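Local structure of surface glycoprotein (Trypanosoma brucei, 5KLH) at residues A[113-119]-A[137-142]; A[17-21]-A[204-208]. The protein is a transmembrane surface antigen of the insect-stage parasite, whose two-lobed ectodomain is a putative sensor. All coordinates share one frame; numbering follows the deposited sequence.

Overall arrangement
From the N terminus, the chain first forms helix 12-20, whose last turn packs against residues 204-208 near the C-terminal end of the ectodomain. Interaction 2 thus closes a loop of 182 residues that takes in all the strands, the last of them running into the contact at Ser204, and joins helix 12-20 to the turn between strand 197-204 and helix 208-215. Nested within it, interaction 1 closes a short loop of 17 residues, tying the start of helix 116-128 to the loop between strands 132-135 and 145-164 in the cysteine-rich lobe. The long strands 85-100 and 145-164 run between the lobes; the centres of interactions 1 and 2 are about 45 Å apart, on opposite sides of the chain's centre.

Interaction 1: residues A[113-119]-A[137-142]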
loop_
_atom_site.group_PDB
_atom_site.type_symbol
_atom_site.label_atom_id
_atom_site.label_comp_id
_atom_site.label_asym_id
_atom_site.label_seq_id
_atom_site.Cartn_x
_atom_site.Cartn_y
_atom_site.Cartn_z
ATOM N N CYS A 113 -26.187 20.810 11.744
ATOM C CA CYS A 113 -25.449 20.029 12.728
ATOM C C CYS A 113 -23.953 20.371 12.749
ATOM O O CYS A 113 -23.439 21.015 11.829
ATOM C CB CYS A 113 -25.643 18.541 12.450
ATOM S SG CYS A 113 -24.955 18.040 10.871
ATOM N N ASP A 114 -23.260 19.927 13.800
ATOM C CA ASP A 114 -21.802 20.009 13.844
ATOM C C ASP A 114 -21.231 18.725 14.423
ATOM O O ASP A 114 -21.943 17.962 15.075
ATOM C CB ASP A 114 -21.344 21.221 14.661
ATOM C CG ASP A 114 -21.693 21.098 16.127
ATOM O OD1 ASP A 114 -21.023 20.317 16.841
ATOM O OD2 ASP A 114 -22.647 21.778 16.564
ATOM N N CYS A 115 -19.943 18.494 14.192
ATOM C CA CYS A 115 -19.286 17.281 14.673
ATOM C C CYS A 115 -18.340 17.504 15.839
ATOM O O CYS A 115 -17.361 16.770 15.979
ATOM C CB CYS A 115 -18.483 16.630 13.548
ATOM S SG CYS A 115 -19.426 16.172 12.113
ATOM N N GLN A 116 -18.614 18.497 16.677
ATOM C CA GLN A 116 -17.656 18.851 17.718
ATOM C C GLN A 116 -17.273 17.688 18.626
ATOM O O GLN A 116 -16.090 17.480 18.889
ATOM C CB GLN A 116 -18.189 20.013 18.554
ATOM C CG GLN A 116 -18.133 21.343 17.820
ATOM C CD GLN A 116 -18.336 22.519 18.747
ATOM O OE1 GLN A 116 -17.601 22.687 19.722
ATOM N NE2 GLN A 116 -19.331 23.345 18.447
ATOM N N GLU A 117 -18.253 16.922 19.101
ATOM C CA GLU A 117 -17.921 15.833 20.021
ATOM C C GLU A 117 -17.042 14.767 19.362
ATOM O O GLU A 117 -16.074 14.308 19.962
ATOM C CB GLU A 117 -19.182 15.176 20.590
ATOM C CG GLU A 117 -18.862 13.977 21.489
ATOM C CD GLU A 117 -20.086 13.422 22.204
ATOM O OE1 GLU A 117 -21.197 13.522 21.644
ATOM O OE2 GLU A 117 -19.932 12.889 23.326
ATOM N N LYS A 118 -17.391 14.367 18.141
ATOM C CA LYS A 118 -16.614 13.362 17.429
ATOM C C LYS A 118 -15.235 13.893 17.049
ATOM O O LYS A 118 -14.264 13.139 17.068
ATOM C CB LYS A 118 -17.348 12.879 16.173
ATOM C CG LYS A 118 -18.547 12.001 16.462
ATOM C CD LYS A 118 -18.129 10.684 17.067
ATOM C CE LYS A 118 -19.310 9.722 17.076
ATOM N NZ LYS A 118 -20.083 9.833 15.798
ATOM N N HIS A 119 -15.153 15.176 16.713
ATOM C CA HIS A 119 -13.862 15.797 16.405
ATOM C C HIS A 119 -12.961 15.769 17.639
ATOM O O HIS A 119 -11.784 15.397 17.555
ATOM C CB HIS A 119 -14.054 17.232 15.912
ATOM C CG HIS A 119 -12.778 17.904 15.513
ATOM N ND1 HIS A 119 -12.496 19.215 15.830
ATOM C CD2 HIS A 119 -11.703 17.441 14.829
ATOM C CE1 HIS A 119 -11.303 19.533 15.354
ATOM N NE2 HIS A 119 -10.802 18.473 14.745
ATOM N N SER A 137 -10.817 23.909 12.367
ATOM C CA SER A 137 -12.124 24.501 12.631
ATOM C C SER A 137 -12.686 23.971 13.932
ATOM O O SER A 137 -12.997 22.785 14.040
ATOM C CB SER A 137 -13.103 24.224 11.489
ATOM O OG SER A 137 -14.386 24.739 11.818
ATOM N N SER A 138 -12.804 24.851 14.922
ATOM C CA SER A 138 -13.303 24.456 16.232
ATOM C C SER A 138 -14.803 24.184 16.208
ATOM O O SER A 138 -15.274 23.237 16.835
ATOM C CB SER A 138 -12.979 25.531 17.266
ATOM O OG SER A 138 -11.593 25.802 17.272
ATOM N N LYS A 139 -15.546 25.005 15.479
ATOM C CA LYS A 139 -16.989 24.824 15.405
ATOM C C LYS A 139 -17.344 23.542 14.655
ATOM O O LYS A 139 -18.417 22.980 14.868
ATOM C CB LYS A 139 -17.636 26.036 14.741
ATOM C CG LYS A 139 -17.647 27.255 15.643
ATOM C CD LYS A 139 -17.895 28.528 14.858
ATOM C CE LYS A 139 -18.562 29.567 15.739
ATOM N NZ LYS A 139 -19.816 29.024 16.337
ATOM N N CYS A 140 -16.436 23.105 13.778
ATOM C CA CYS A 140 -16.545 21.835 13.051
ATOM C C CYS A 140 -17.964 21.562 12.532
ATOM O O CYS A 140 -18.581 20.560 12.906
ATOM C CB CYS A 140 -16.082 20.688 13.953
ATOM S SG CYS A 140 -15.737 19.145 13.098
ATOM N N ARG A 141 -18.470 22.466 11.693
ATOM C CA ARG A 141 -19.816 22.356 11.122
ATOM C C ARG A 141 -19.836 21.337 10.003
ATOM O O ARG A 141 -18.785 20.970 9.486
ATOM C CB ARG A 141 -20.305 23.699 10.567
ATOM C CG ARG A 141 -20.248 24.881 11.529
ATOM C CD ARG A 141 -20.867 26.117 10.866
ATOM N NE ARG A 141 -20.480 27.377 11.503
ATOM C CZ ARG A 141 -21.020 27.851 12.625
ATOM N NH1 ARG A 141 -21.965 27.161 13.255
ATOM N NH2 ARG A 141 -20.609 29.009 13.125
ATOM N N LEU A 142 -21.034 20.911 9.617
ATOM C CA LEU A 142 -21.204 19.968 8.515
ATOM C C LEU A 142 -20.389 20.391 7.307
ATOM O O LEU A 142 -20.479 21.536 6.863
ATOM C CB LEU A 142 -22.683 19.855 8.139
ATOM C CG LEU A 142 -23.029 18.871 7.031
ATOM C CD1 LEU A 142 -22.548 17.499 7.406
ATOM C CD2 LEU A 142 -24.532 18.854 6.780
HETATM O O HOH W 1 -14.367 20.635 17.367
#
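Cys113 meets Leu142 twice: its carbonyl O accepts a bond from Leu142 N at 3.3 Å, with the donor tilted 30° from the carbonyl plane, while its SG lies against Leu142 CB. That sulfur is committed to a disulfide with Cys106. Next, Asp114 bridges to Arg141 through the backbone and lays its CB over the carbonyl oxygens of Lys139 and Cys140. With CG held between the backbone N and carbonyl carbon (chi1 66°), the carboxylate is placed near the start of the helix, where Asp114 OD1 uses its anti lone pair to accept from Gln116 N at 3.0 Å. This is an Asx turn, a role for which the short acid is well suited. Cys115, the helix N-cap residue, sends its N to Cys140 O at 2.8 Å, an almost straight bond of 171°. The aliphatic part of Gln116 covers the same loop, CG resting 3.4 Å from Lys139 O. One turn into the helix, His119 points toward the loop; Cys140 SG lies obliquely 4.5 Å from its ring centroid. His119 ND1 holds an in-plane water at 2.8 Å that donates to Ser138 O, and NE2 bonds Tyr133 OH, so both ring nitrogens have partners. With Cys115 linked to Cys101 and Cys140 to Cys146, the arrangement is that of a small disulfide-rich lobe, its helix start and loop joined by a single beta bridge.

Interaction 2: residues A[17-21]-A[204-208]; sequences AVSAF and SEGDP
Phe21 and Pro208 form a CH-pi contact that seats the end of helix 12-20 on the start of helix 208-215, just past a type I beta turn from Ser204 to Asp207. Phe21 is the first residue to leave the helical conformation, and with CG opposite its backbone N (chi1 -180°) the ring lies face-on to Pro208 CD. That atom, Pro208 CD, stands over the centre of one face of the Phe21 ring, 3.4 Å from the centroid and 11° off the normal; the two side chains cross at about a right angle. Proline fits the first turn of a helix, where its missing N-H costs no bond, and its CD hydrogens, polarised by the adjacent nitrogen, suit an aromatic face. Gly206 brings its backbone to the same ring, Gly206 O approaching Phe21 CD1 obliquely at 3.6 Å. Asp207, the N-cap, runs alongside, its OD1 3.3 Å from Phe21 CZ; Ser55 OG, Val56 N and, as the capped group, Phe209 N fix the carboxylate's rotation. Val18 CG2 adds an apolar touch on Pro208 CB at 4.2 Å, and Ile53 of strand 51-63 meets both residues. One water donates to both Ala17 O and Gly206 O, at 2.7 Å each.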
loop_
_atom_site.group_PDB
_atom_site.type_symbol
_atom_site.label_atom_id
_atom_site.label_comp_id
_atom_site.label_asym_id
_atom_site.label_seq_id
_atom_site.Cartn_x
_atom_site.Cartn_y
_atom_site.Cartn_z
ATOM N N ALA A 17 -8.444 -15.983 -8.451
ATOM C CA ALA A 17 -7.118 -15.409 -8.670
ATOM C C ALA A 17 -6.024 -16.433 -8.370
ATOM O O ALA A 17 -5.034 -16.536 -9.100
ATOM C CB ALA A 17 -6.926 -14.155 -7.810
ATOM N N VAL A 18 -6.214 -17.195 -7.302
ATOM C CA VAL A 18 -5.248 -18.215 -6.917
ATOM C C VAL A 18 -5.147 -19.279 -8.012
ATOM O O VAL A 18 -4.058 -19.688 -8.397
ATOM C CB VAL A 18 -5.645 -18.846 -5.576
ATOM C CG1 VAL A 18 -4.784 -20.063 -5.271
ATOM C CG2 VAL A 18 -5.507 -17.818 -4.466
ATOM N N SER A 19 -6.300 -19.695 -8.527
ATOM C CA SER A 19 -6.348 -20.699 -9.588
ATOM C C SER A 19 -5.693 -20.230 -10.875
ATOM O O SER A 19 -5.067 -21.018 -11.586
ATOM C CB SER A 19 -7.792 -21.093 -9.876
ATOM O OG SER A 19 -8.381 -21.642 -8.716
ATOM N N ALA A 20 -5.859 -18.948 -11.178
ATOM C CA ALA A 20 -5.302 -18.357 -12.393
ATOM C C ALA A 20 -3.811 -18.015 -12.299
ATOM O O ALA A 20 -3.175 -17.779 -13.325
ATOM C CB ALA A 20 -6.081 -17.113 -12.756
ATOM N N PHE A 21 -3.261 -17.994 -11.082
ATOM C CA PHE A 21 -1.882 -17.562 -10.862
ATOM C C PHE A 21 -0.888 -18.554 -11.454
ATOM O O PHE A 21 -0.881 -19.739 -11.097
ATOM C CB PHE A 21 -1.624 -17.371 -9.357
ATOM C CG PHE A 21 -0.223 -16.921 -9.006
ATOM C CD1 PHE A 21 0.331 -15.779 -9.573
ATOM C CD2 PHE A 21 0.512 -17.618 -8.057
ATOM C CE1 PHE A 21 1.614 -15.360 -9.210
ATOM C CE2 PHE A 21 1.787 -17.208 -7.692
ATOM C CZ PHE A 21 2.342 -16.086 -8.271
ATOM N N SER A 204 3.872 -9.482 -9.491
ATOM C CA SER A 204 3.024 -9.408 -10.675
ATOM C C SER A 204 1.597 -9.092 -10.227
ATOM O O SER A 204 1.213 -9.420 -9.103
ATOM C CB SER A 204 3.077 -10.706 -11.495
ATOM O OG SER A 204 2.461 -11.788 -10.812
ATOM N N GLU A 205 0.840 -8.421 -11.094
ATOM C CA GLU A 205 -0.535 -8.031 -10.798
ATOM C C GLU A 205 -1.409 -9.172 -10.317
ATOM O O GLU A 205 -2.268 -8.974 -9.465
ATOM C CB GLU A 205 -1.212 -7.409 -12.034
ATOM C CG GLU A 205 -0.888 -5.978 -12.279
ATOM C CD GLU A 205 -1.789 -5.361 -13.338
ATOM O OE1 GLU A 205 -2.292 -6.098 -14.231
ATOM O OE2 GLU A 205 -1.959 -4.132 -13.300
ATOM N N GLY A 206 -1.238 -10.354 -10.901
ATOM C CA GLY A 206 -2.094 -11.469 -10.532
ATOM C C GLY A 206 -1.640 -12.248 -9.308
ATOM O O GLY A 206 -2.203 -13.308 -9.008
ATOM N N ASP A 207 -0.646 -11.740 -8.582
ATOM C CA ASP A 207 -0.168 -12.476 -7.402
ATOM C C ASP A 207 -1.240 -12.611 -6.337
ATOM O O ASP A 207 -1.991 -11.678 -6.092
ATOM C CB ASP A 207 1.054 -11.800 -6.789
ATOM C CG ASP A 207 1.813 -12.729 -5.881
ATOM O OD1 ASP A 207 2.703 -13.422 -6.404
ATOM O OD2 ASP A 207 1.525 -12.752 -4.654
ATOM N N PRO A 208 -1.304 -13.773 -5.671
ATOM C CA PRO A 208 -2.302 -13.924 -4.612
ATOM C C PRO A 208 -2.097 -12.948 -3.450
ATOM O O PRO A 208 -3.044 -12.653 -2.721
ATOM C CB PRO A 208 -2.091 -15.372 -4.156
ATOM C CG PRO A 208 -1.649 -16.076 -5.411
ATOM C CD PRO A 208 -0.698 -15.067 -6.044
HETATM O O HOH W 2 -3.966 -14.566 -10.546
#